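Long-range contact in Zn-dependent hydrolase of metallo-beta-lactamase superfamily TM0207 (Thermotoga maritima, PDB 1VJN), which is probably a zinc-dependent hydrolase of the metallo-beta-lactamase superfamily, although its substrate has not been established: residues A161-Y174 with L203-M217. Residues are numbered along the deposited sequence; the frame is centred on the assembly and turned at random.
Sequences ADLLNAKVIIPMHY and LELFEKPKERKVVVM
Strands 168-172 and 213-216 lie side by side, in parallel, in one of the two sheets of the metallo-hydrolase fold, a four-layered αββα sandwich, and V168 and I169 pair with K213 and V214. Three backbone bonds tie them: K213 N to K167 O, I169 N to K213 O and V215 N to I169 O, the last two 2.9 Å long. The next amide in the series would be that of P171, which has no N-H; its CD packs 3.3 Å from V215 O instead.

Apolar side chains bridge to strand 203-205, of the other sheet, and to P209 and M217. V168 splits its methyls: CG1, anti to the backbone N (chi1 171°), meets L203 CD2 tip to tip, while CG2 lies 3.8 Å from P209 CG. The I170 and L203 side chains pass in opposite directions, and I170 CG2 touches M217 CG.

Water carries the polar link at the far end. One molecule joins P171 O, Y174 OH and M217 N; a second bridges Y174 OH and M217 O.

Charge closes the other end, where a Schellman motif at N165 terminates helix 154-163. I169 CD1 lies over one face of the R212 guanidinium, displaced toward its rim, near NE. NE and NH2 grip A166 O side-on, and NH1 and NH2 hold D162 OD1 end-on, the carboxylate of D162 and the guanidinium of R212 nearly coplanar, 6° apart; D162 OD2 pairs with K158. The R212 NH1 to D162 OD1 bond measures 2.8 Å.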
ATOM      1  N   ALA A 161     -10.452   6.356  -0.451  1.00 21.42           N
ATOM      2  CA  ALA A 161      -9.505   7.386  -0.908  1.00 18.09           C
ATOM      3  C   ALA A 161      -9.991   8.769  -0.545  1.00 18.15           C
ATOM      4  O   ALA A 161      -9.214   9.589  -0.093  1.00 20.71           O
ATOM      5  CB  ALA A 161      -9.284   7.297  -2.355  1.00 19.14           C
ATOM      6  N   ASP A 162     -11.278   9.041  -0.753  1.00 20.57           N
ATOM      7  CA  ASP A 162     -11.862  10.315  -0.348  1.00 20.99           C
ATOM      8  C   ASP A 162     -11.852  10.544   1.160  1.00 19.46           C
ATOM      9  O   ASP A 162     -11.608  11.666   1.611  1.00 18.41           O
ATOM     10  CB  ASP A 162     -13.299  10.436  -0.860  1.00 23.09           C
ATOM     11  CG  ASP A 162     -13.389  10.490  -2.399  1.00 31.43           C
ATOM     12  OD1 ASP A 162     -12.338  10.597  -3.091  1.00 30.59           O
ATOM     13  OD2 ASP A 162     -14.490  10.417  -3.004  1.00 33.77           O
ATOM     14  N   LEU A 163     -12.137   9.507   1.951  1.00 18.27           N
ATOM     15  CA  LEU A 163     -12.097   9.667   3.387  1.00 18.27           C
ATOM     16  C   LEU A 163     -10.714  10.082   3.889  1.00 17.27           C
ATOM     17  O   LEU A 163     -10.604  10.699   4.927  1.00 18.47           O
ATOM     18  CB  LEU A 163     -12.508   8.373   4.113  1.00 18.35           C
ATOM     19  CG  LEU A 163     -14.021   8.089   4.085  1.00 20.42           C
ATOM     20  CD1 LEU A 163     -14.351   6.685   4.502  1.00 18.21           C
ATOM     21  CD2 LEU A 163     -14.800   9.115   4.943  1.00 19.81           C
ATOM     22  N   LEU A 164      -9.677   9.659   3.194  1.00 16.24           N
ATOM     23  CA  LEU A 164      -8.299   9.839   3.637  1.00 16.30           C
ATOM     24  C   LEU A 164      -7.657  11.017   2.877  1.00 17.76           C
ATOM     25  O   LEU A 164      -6.482  11.285   3.055  1.00 18.46           O
ATOM     26  CB  LEU A 164      -7.504   8.530   3.403  1.00 18.75           C
ATOM     27  CG  LEU A 164      -7.915   7.282   4.215  1.00 17.83           C
ATOM     28  CD1 LEU A 164      -7.043   6.052   3.903  1.00 17.56           C
ATOM     29  CD2 LEU A 164      -7.902   7.581   5.690  1.00 17.32           C
ATOM     30  N   ASN A 165      -8.463  11.719   2.067  1.00 18.52           N
ATOM     31  CA  ASN A 165      -8.009  12.838   1.215  1.00 21.33           C
ATOM     32  C   ASN A 165      -6.755  12.485   0.414  1.00 20.75           C
ATOM     33  O   ASN A 165      -5.859  13.301   0.237  1.00 22.56           O
ATOM     34  CB  ASN A 165      -7.840  14.097   2.077  1.00 20.37           C
ATOM     35  CG  ASN A 165      -7.883  15.394   1.257  1.00 29.14           C
ATOM     36  OD1 ASN A 165      -8.661  15.534   0.302  1.00 26.58           O
ATOM     37  ND2 ASN A 165      -7.032  16.347   1.629  1.00 23.29           N
ATOM     38  N   ALA A 166      -6.720  11.256  -0.097  1.00 19.47           N
ATOM     39  CA  ALA A 166      -5.522  10.717  -0.792  1.00 18.55           C
ATOM     40  C   ALA A 166      -5.247  11.493  -2.073  1.00 19.61           C
ATOM     41  O   ALA A 166      -6.176  11.808  -2.820  1.00 20.48           O
ATOM     42  CB  ALA A 166      -5.726   9.260  -1.150  1.00 19.24           C
ATOM     43  N   LYS A 167      -3.973  11.755  -2.343  1.00 17.00           N
ATOM     44  CA  LYS A 167      -3.567  12.460  -3.546  1.00 20.45           C
ATOM     45  C   LYS A 167      -3.119  11.462  -4.613  1.00 22.36           C
ATOM     46  O   LYS A 167      -3.832  11.249  -5.587  1.00 24.35           O
ATOM     47  CB  LYS A 167      -2.446  13.443  -3.212  1.00 22.18           C
ATOM     48  CG  LYS A 167      -2.813  14.463  -2.181  1.00 23.48           C
ATOM     49  CD  LYS A 167      -3.920  15.367  -2.704  1.00 31.85           C
ATOM     50  CE  LYS A 167      -4.504  16.251  -1.594  1.00 42.95           C
ATOM     51  NZ  LYS A 167      -6.003  16.294  -1.655  1.00 50.40           N
ATOM     52  N   VAL A 168      -1.940  10.864  -4.442  1.00 19.81           N
ATOM     53  CA  VAL A 168      -1.523   9.785  -5.310  1.00 19.12           C
ATOM     54  C   VAL A 168      -2.214   8.554  -4.836  1.00 18.34           C
ATOM     55  O   VAL A 168      -2.124   8.203  -3.658  1.00 18.21           O
ATOM     56  CB  VAL A 168      -0.031   9.551  -5.282  1.00 18.60           C
ATOM     57  CG1 VAL A 168       0.337   8.253  -6.052  1.00 20.36           C
ATOM     58  CG2 VAL A 168       0.685  10.753  -5.884  1.00 23.50           C
ATOM     59  N   ILE A 169      -2.949   7.916  -5.745  1.00 19.44           N
ATOM     60  CA  ILE A 169      -3.651   6.679  -5.460  1.00 19.68           C
ATOM     61  C   ILE A 169      -3.128   5.526  -6.340  1.00 21.81           C
ATOM     62  O   ILE A 169      -3.194   5.611  -7.580  1.00 18.81           O
ATOM     63  CB  ILE A 169      -5.160   6.857  -5.721  1.00 19.96           C
ATOM     64  CG1 ILE A 169      -5.795   7.853  -4.744  1.00 21.37           C
ATOM     65  CG2 ILE A 169      -5.824   5.523  -5.590  1.00 20.72           C
ATOM     66  CD1 ILE A 169      -7.168   8.398  -5.188  1.00 23.62           C
ATOM     67  N   ILE A 170      -2.648   4.445  -5.723  1.00 17.93           N
ATOM     68  CA  ILE A 170      -2.154   3.337  -6.488  1.00 17.66           C
ATOM     69  C   ILE A 170      -3.027   2.127  -6.186  1.00 18.31           C
ATOM     70  O   ILE A 170      -3.018   1.631  -5.046  1.00 18.70           O
ATOM     71  CB  ILE A 170      -0.659   3.064  -6.174  1.00 17.20           C
ATOM     72  CG1 ILE A 170       0.224   4.286  -6.510  1.00 24.86           C
ATOM     73  CG2 ILE A 170      -0.169   1.817  -6.889  1.00 21.49           C
ATOM     74  CD1 ILE A 170       1.553   4.356  -5.779  1.00 24.33           C
ATOM     75  N   PRO A 171      -3.808   1.662  -7.178  1.00 21.41           N
ATOM     76  CA  PRO A 171      -4.651   0.455  -6.965  1.00 20.08           C
ATOM     77  C   PRO A 171      -3.807  -0.841  -6.921  1.00 22.90           C
ATOM     78  O   PRO A 171      -2.710  -0.932  -7.527  1.00 19.52           O
ATOM     79  CB  PRO A 171      -5.565   0.418  -8.205  1.00 20.06           C
ATOM     80  CG  PRO A 171      -4.765   1.161  -9.303  1.00 23.42           C
ATOM     81  CD  PRO A 171      -3.950   2.220  -8.557  1.00 17.45           C
HETATM   82  N   MSE A 172      -4.309  -1.843  -6.233  1.00 21.71           N
HETATM   83  CA  MSE A 172      -3.664  -3.148  -6.281  1.00 26.02           C
HETATM   84  C   MSE A 172      -4.761  -4.168  -6.124  1.00 22.81           C
HETATM   85  O   MSE A 172      -5.919  -3.786  -5.973  1.00 21.40           O
HETATM   86  CB  MSE A 172      -2.618  -3.301  -5.179  1.00 28.09           C
HETATM   87  CG  MSE A 172      -3.159  -3.001  -3.803  1.00 30.78           C
HETATM   88 SE   MSE A 172      -1.760  -2.951  -2.359  1.00 41.00          SE
HETATM   89  CE  MSE A 172      -3.013  -2.612  -0.869  1.00 29.51           C
ATOM     90  N   HIS A 173      -4.389  -5.448  -6.198  1.00 23.05           N
ATOM     91  CA  HIS A 173      -5.301  -6.563  -5.888  1.00 22.71           C
ATOM     92  C   HIS A 173      -6.437  -6.599  -6.927  1.00 18.91           C
ATOM     93  O   HIS A 173      -7.599  -6.626  -6.549  1.00 21.40           O
ATOM     94  CB  HIS A 173      -5.962  -6.434  -4.485  1.00 27.51           C
ATOM     95  CG  HIS A 173      -5.093  -6.816  -3.331  1.00 41.64           C
ATOM     96  ND1 HIS A 173      -4.690  -5.904  -2.369  1.00 54.18           N
ATOM     97  CD2 HIS A 173      -4.606  -8.014  -2.937  1.00 52.17           C
ATOM     98  CE1 HIS A 173      -3.966  -6.519  -1.453  1.00 49.74           C
ATOM     99  NE2 HIS A 173      -3.887  -7.798  -1.782  1.00 56.14           N
ATOM    100  N   TYR A 174      -6.098  -6.555  -8.217  1.00 15.64           N
ATOM    101  CA  TYR A 174      -7.069  -6.598  -9.298  1.00 18.30           C
ATOM    102  C   TYR A 174      -6.702  -7.728 -10.263  1.00 18.43           C
ATOM    103  O   TYR A 174      -5.689  -8.385 -10.035  1.00 17.09           O
ATOM    104  CB  TYR A 174      -7.130  -5.230 -10.017  1.00 18.52           C
ATOM    105  CG  TYR A 174      -5.813  -4.610 -10.352  1.00  9.52           C
ATOM    106  CD1 TYR A 174      -5.138  -4.995 -11.469  1.00 17.79           C
ATOM    107  CD2 TYR A 174      -5.279  -3.567  -9.585  1.00 15.27           C
ATOM    108  CE1 TYR A 174      -3.941  -4.439 -11.804  1.00 25.33           C
ATOM    109  CE2 TYR A 174      -4.101  -2.961  -9.946  1.00 17.80           C
ATOM    110  CZ  TYR A 174      -3.427  -3.421 -11.061  1.00 23.66           C
ATOM    111  OH  TYR A 174      -2.223  -2.892 -11.454  1.00 24.10           O
ATOM    112  N   LEU A 203       7.764   4.332  -9.161  1.00 20.19           N
ATOM    113  CA  LEU A 203       7.274   5.692  -9.113  1.00 20.82           C
ATOM    114  C   LEU A 203       8.196   6.499  -8.221  1.00 20.65           C
ATOM    115  O   LEU A 203       8.428   6.125  -7.074  1.00 17.92           O
ATOM    116  CB  LEU A 203       5.872   5.716  -8.553  1.00 22.86           C
ATOM    117  CG  LEU A 203       5.194   7.088  -8.476  1.00 25.19           C
ATOM    118  CD1 LEU A 203       4.910   7.607  -9.885  1.00 29.98           C
ATOM    119  CD2 LEU A 203       3.924   6.931  -7.662  1.00 31.18           C
ATOM    120  N   GLU A 204       8.732   7.595  -8.738  1.00 21.79           N
ATOM    121  CA  GLU A 204       9.489   8.535  -7.913  1.00 24.35           C
ATOM    122  C   GLU A 204       8.685   9.806  -7.700  1.00 25.74           C
ATOM    123  O   GLU A 204       8.028  10.282  -8.633  1.00 28.39           O
ATOM    124  CB  GLU A 204      10.838   8.851  -8.535  1.00 27.09           C
ATOM    125  CG  GLU A 204      11.780   7.680  -8.404  1.00 34.59           C
ATOM    126  CD  GLU A 204      13.091   7.930  -9.094  1.00 49.25           C
ATOM    127  OE1 GLU A 204      13.867   8.751  -8.555  1.00 47.81           O
ATOM    128  OE2 GLU A 204      13.328   7.308 -10.168  1.00 55.13           O
ATOM    129  N   LEU A 205       8.704  10.321  -6.471  1.00 23.23           N
ATOM    130  CA  LEU A 205       8.055  11.597  -6.129  1.00 24.98           C
ATOM    131  C   LEU A 205       9.121  12.506  -5.620  1.00 24.82           C
ATOM    132  O   LEU A 205       9.920  12.117  -4.778  1.00 21.32           O
ATOM    133  CB  LEU A 205       7.018  11.437  -5.018  1.00 27.77           C
ATOM    134  CG  LEU A 205       5.917  10.406  -5.191  1.00 26.87           C
ATOM    135  CD1 LEU A 205       4.990  10.540  -4.009  1.00 33.64           C
ATOM    136  CD2 LEU A 205       5.129  10.573  -6.493  1.00 34.81           C
ATOM    137  N   PHE A 206       9.149  13.718  -6.150  1.00 27.15           N
ATOM    138  CA  PHE A 206      10.178  14.684  -5.833  1.00 28.60           C
ATOM    139  C   PHE A 206       9.656  15.793  -4.918  1.00 29.97           C
ATOM    140  O   PHE A 206      10.431  16.627  -4.457  1.00 30.87           O
ATOM    141  CB  PHE A 206      10.754  15.233  -7.140  1.00 29.55           C
ATOM    142  CG  PHE A 206      11.325  14.164  -8.015  1.00 31.71           C
ATOM    143  CD1 PHE A 206      12.645  13.768  -7.878  1.00 37.69           C
ATOM    144  CD2 PHE A 206      10.525  13.505  -8.937  1.00 39.46           C
ATOM    145  CE1 PHE A 206      13.179  12.756  -8.662  1.00 38.27           C
ATOM    146  CE2 PHE A 206      11.055  12.491  -9.734  1.00 42.71           C
ATOM    147  CZ  PHE A 206      12.387  12.116  -9.582  1.00 34.13           C
ATOM    148  N   GLU A 207       8.357  15.779  -4.643  1.00 29.17           N
ATOM    149  CA  GLU A 207       7.749  16.696  -3.700  1.00 30.01           C
ATOM    150  C   GLU A 207       6.446  16.100  -3.192  1.00 28.65           C
ATOM    151  O   GLU A 207       5.930  15.138  -3.756  1.00 25.74           O
ATOM    152  CB  GLU A 207       7.456  18.026  -4.371  1.00 30.26           C
ATOM    153  CG  GLU A 207       6.442  17.951  -5.502  1.00 35.30           C
ATOM    154  CD  GLU A 207       6.109  19.317  -6.096  1.00 35.81           C
ATOM    155  OE1 GLU A 207       6.782  20.314  -5.747  1.00 45.07           O
ATOM    156  OE2 GLU A 207       5.153  19.398  -6.906  1.00 49.60           O
ATOM    157  N   LYS A 208       5.893  16.705  -2.151  1.00 28.89           N
ATOM    158  CA  LYS A 208       4.623  16.244  -1.602  1.00 31.11           C
ATOM    159  C   LYS A 208       3.555  16.462  -2.679  1.00 28.04           C
ATOM    160  O   LYS A 208       3.468  17.549  -3.231  1.00 26.29           O
ATOM    161  CB  LYS A 208       4.281  17.012  -0.308  1.00 32.61           C
ATOM    162  CG  LYS A 208       3.015  16.508   0.419  1.00 35.84           C
ATOM    163  CD  LYS A 208       2.092  17.660   0.807  1.00 41.37           C
ATOM    164  CE  LYS A 208       2.297  18.114   2.224  1.00 43.45           C
ATOM    165  NZ  LYS A 208       1.372  17.381   3.133  1.00 48.24           N
ATOM    166  N   PRO A 209       2.758  15.438  -2.999  1.00 29.18           N
ATOM    167  CA  PRO A 209       1.718  15.580  -4.015  1.00 28.07           C
ATOM    168  C   PRO A 209       0.760  16.727  -3.740  1.00 29.74           C
ATOM    169  O   PRO A 209       0.204  16.790  -2.662  1.00 33.00           O
ATOM    170  CB  PRO A 209       0.971  14.254  -3.937  1.00 28.90           C
ATOM    171  CG  PRO A 209       1.917  13.295  -3.334  1.00 31.82           C
ATOM    172  CD  PRO A 209       2.798  14.072  -2.448  1.00 27.69           C
ATOM    173  N   LYS A 210       0.575  17.623  -4.703  1.00 31.75           N
ATOM    174  CA  LYS A 210      -0.370  18.725  -4.565  1.00 32.97           C
ATOM    175  C   LYS A 210      -1.745  18.267  -4.997  1.00 32.85           C
ATOM    176  O   LYS A 210      -2.735  18.626  -4.381  1.00 34.44           O
ATOM    177  CB  LYS A 210       0.036  19.923  -5.424  1.00 33.73           C
ATOM    178  CG  LYS A 210       1.349  20.603  -5.008  1.00 40.07           C
ATOM    179  CD  LYS A 210       1.839  21.615  -6.051  1.00 36.67           C
ATOM    180  CE  LYS A 210       0.914  22.864  -6.183  1.00 45.12           C
ATOM    181  NZ  LYS A 210       1.224  23.959  -5.203  1.00 43.24           N
ATOM    182  N   GLU A 211      -1.808  17.462  -6.055  1.00 32.60           N
ATOM    183  CA  GLU A 211      -3.087  17.075  -6.645  1.00 31.69           C
ATOM    184  C   GLU A 211      -3.316  15.591  -6.655  1.00 28.63           C
ATOM    185  O   GLU A 211      -2.401  14.805  -6.536  1.00 29.54           O
ATOM    186  CB  GLU A 211      -3.179  17.541  -8.086  1.00 31.40           C
ATOM    187  CG  GLU A 211      -2.762  18.975  -8.303  1.00 40.67           C
ATOM    188  CD  GLU A 211      -3.244  19.498  -9.639  1.00 52.59           C
ATOM    189  OE1 GLU A 211      -3.697  18.669 -10.478  1.00 53.13           O
ATOM    190  OE2 GLU A 211      -3.172  20.735  -9.847  1.00 62.63           O
ATOM    191  N   ARG A 212      -4.572  15.233  -6.844  1.00 26.38           N
ATOM    192  CA  ARG A 212      -4.965  13.864  -6.952  1.00 26.35           C
ATOM    193  C   ARG A 212      -4.553  13.290  -8.285  1.00 25.99           C
ATOM    194  O   ARG A 212      -4.801  13.889  -9.327  1.00 22.55           O
ATOM    195  CB  ARG A 212      -6.470  13.712  -6.809  1.00 26.11           C
ATOM    196  CG  ARG A 212      -6.881  12.284  -7.102  1.00 31.12           C
ATOM    197  CD  ARG A 212      -8.189  11.934  -6.600  1.00 33.67           C
ATOM    198  NE  ARG A 212      -8.164  11.775  -5.157  1.00 35.05           N
ATOM    199  CZ  ARG A 212      -9.245  11.510  -4.437  1.00 39.39           C
ATOM    200  NH1 ARG A 212     -10.436  11.404  -5.035  1.00 33.31           N
ATOM    201  NH2 ARG A 212      -9.151  11.370  -3.124  1.00 33.81           N
ATOM    202  N   LYS A 213      -3.959  12.102  -8.246  1.00 25.64           N
ATOM    203  CA  LYS A 213      -3.633  11.370  -9.463  1.00 25.62           C
ATOM    204  C   LYS A 213      -3.661   9.872  -9.181  1.00 23.65           C
ATOM    205  O   LYS A 213      -2.997   9.398  -8.260  1.00 20.84           O
ATOM    206  CB  LYS A 213      -2.258  11.762  -9.965  1.00 29.81           C
ATOM    207  CG  LYS A 213      -1.981  11.369 -11.413  1.00 36.43           C
ATOM    208  CD  LYS A 213      -0.641  11.961 -11.894  1.00 49.94           C
ATOM    209  CE  LYS A 213       0.550  11.688 -10.924  1.00 55.02           C
ATOM    210  NZ  LYS A 213       1.898  12.083 -11.460  1.00 49.49           N
ATOM    211  N   VAL A 214      -4.442   9.150  -9.968  1.00 20.30           N
ATOM    212  CA  VAL A 214      -4.429   7.711  -9.932  1.00 18.97           C
ATOM    213  C   VAL A 214      -3.258   7.195 -10.805  1.00 18.38           C
ATOM    214  O   VAL A 214      -3.115   7.572 -11.973  1.00 18.85           O
ATOM    215  CB  VAL A 214      -5.787   7.167 -10.391  1.00 20.03           C
ATOM    216  CG1 VAL A 214      -5.741   5.661 -10.464  1.00 19.68           C
ATOM    217  CG2 VAL A 214      -6.879   7.615  -9.446  1.00 20.80           C
ATOM    218  N   VAL A 215      -2.387   6.390 -10.209  1.00 17.06           N
ATOM    219  CA  VAL A 215      -1.207   5.853 -10.884  1.00 15.98           C
ATOM    220  C   VAL A 215      -1.289   4.338 -10.876  1.00 19.14           C
ATOM    221  O   VAL A 215      -1.292   3.722  -9.796  1.00 22.04           O
ATOM    222  CB  VAL A 215       0.094   6.288 -10.211  1.00 17.43           C
ATOM    223  CG1 VAL A 215       1.319   5.567 -10.850  1.00 20.15           C
ATOM    224  CG2 VAL A 215       0.255   7.784 -10.315  1.00 18.97           C
ATOM    225  N   VAL A 216      -1.330   3.765 -12.076  1.00 16.10           N
ATOM    226  CA  VAL A 216      -1.373   2.337 -12.303  1.00 17.36           C
ATOM    227  C   VAL A 216       0.049   1.891 -12.616  1.00 17.35           C
ATOM    228  O   VAL A 216       0.636   2.311 -13.614  1.00 18.37           O
ATOM    229  CB  VAL A 216      -2.282   1.969 -13.508  1.00 17.75           C
ATOM    230  CG1 VAL A 216      -2.405   0.461 -13.650  1.00 18.47           C
ATOM    231  CG2 VAL A 216      -3.640   2.557 -13.343  1.00 21.14           C
HETATM  232  N   MSE A 217       0.607   1.069 -11.751  1.00 18.21           N
HETATM  233  CA  MSE A 217       1.956   0.514 -11.930  1.00 24.23           C
HETATM  234  C   MSE A 217       1.844  -0.840 -12.600  1.00 24.40           C
HETATM  235  O   MSE A 217       0.763  -1.388 -12.712  1.00 23.14           O
HETATM  236  CB  MSE A 217       2.657   0.383 -10.571  1.00 21.39           C
HETATM  237  CG  MSE A 217       2.562   1.649  -9.747  1.00 31.89           C
HETATM  238 SE   MSE A 217       3.779   1.793  -8.196  1.00 36.33          SE
HETATM  239  CE  MSE A 217       5.541   1.672  -9.129  1.00 19.27           C
TER
HETATM  240  O   HOH W   1      -1.288  -0.334  -9.968  1.00 28.08           O
HETATM  241  O   HOH W   2      -0.680  -3.482 -13.450  1.00 36.85           O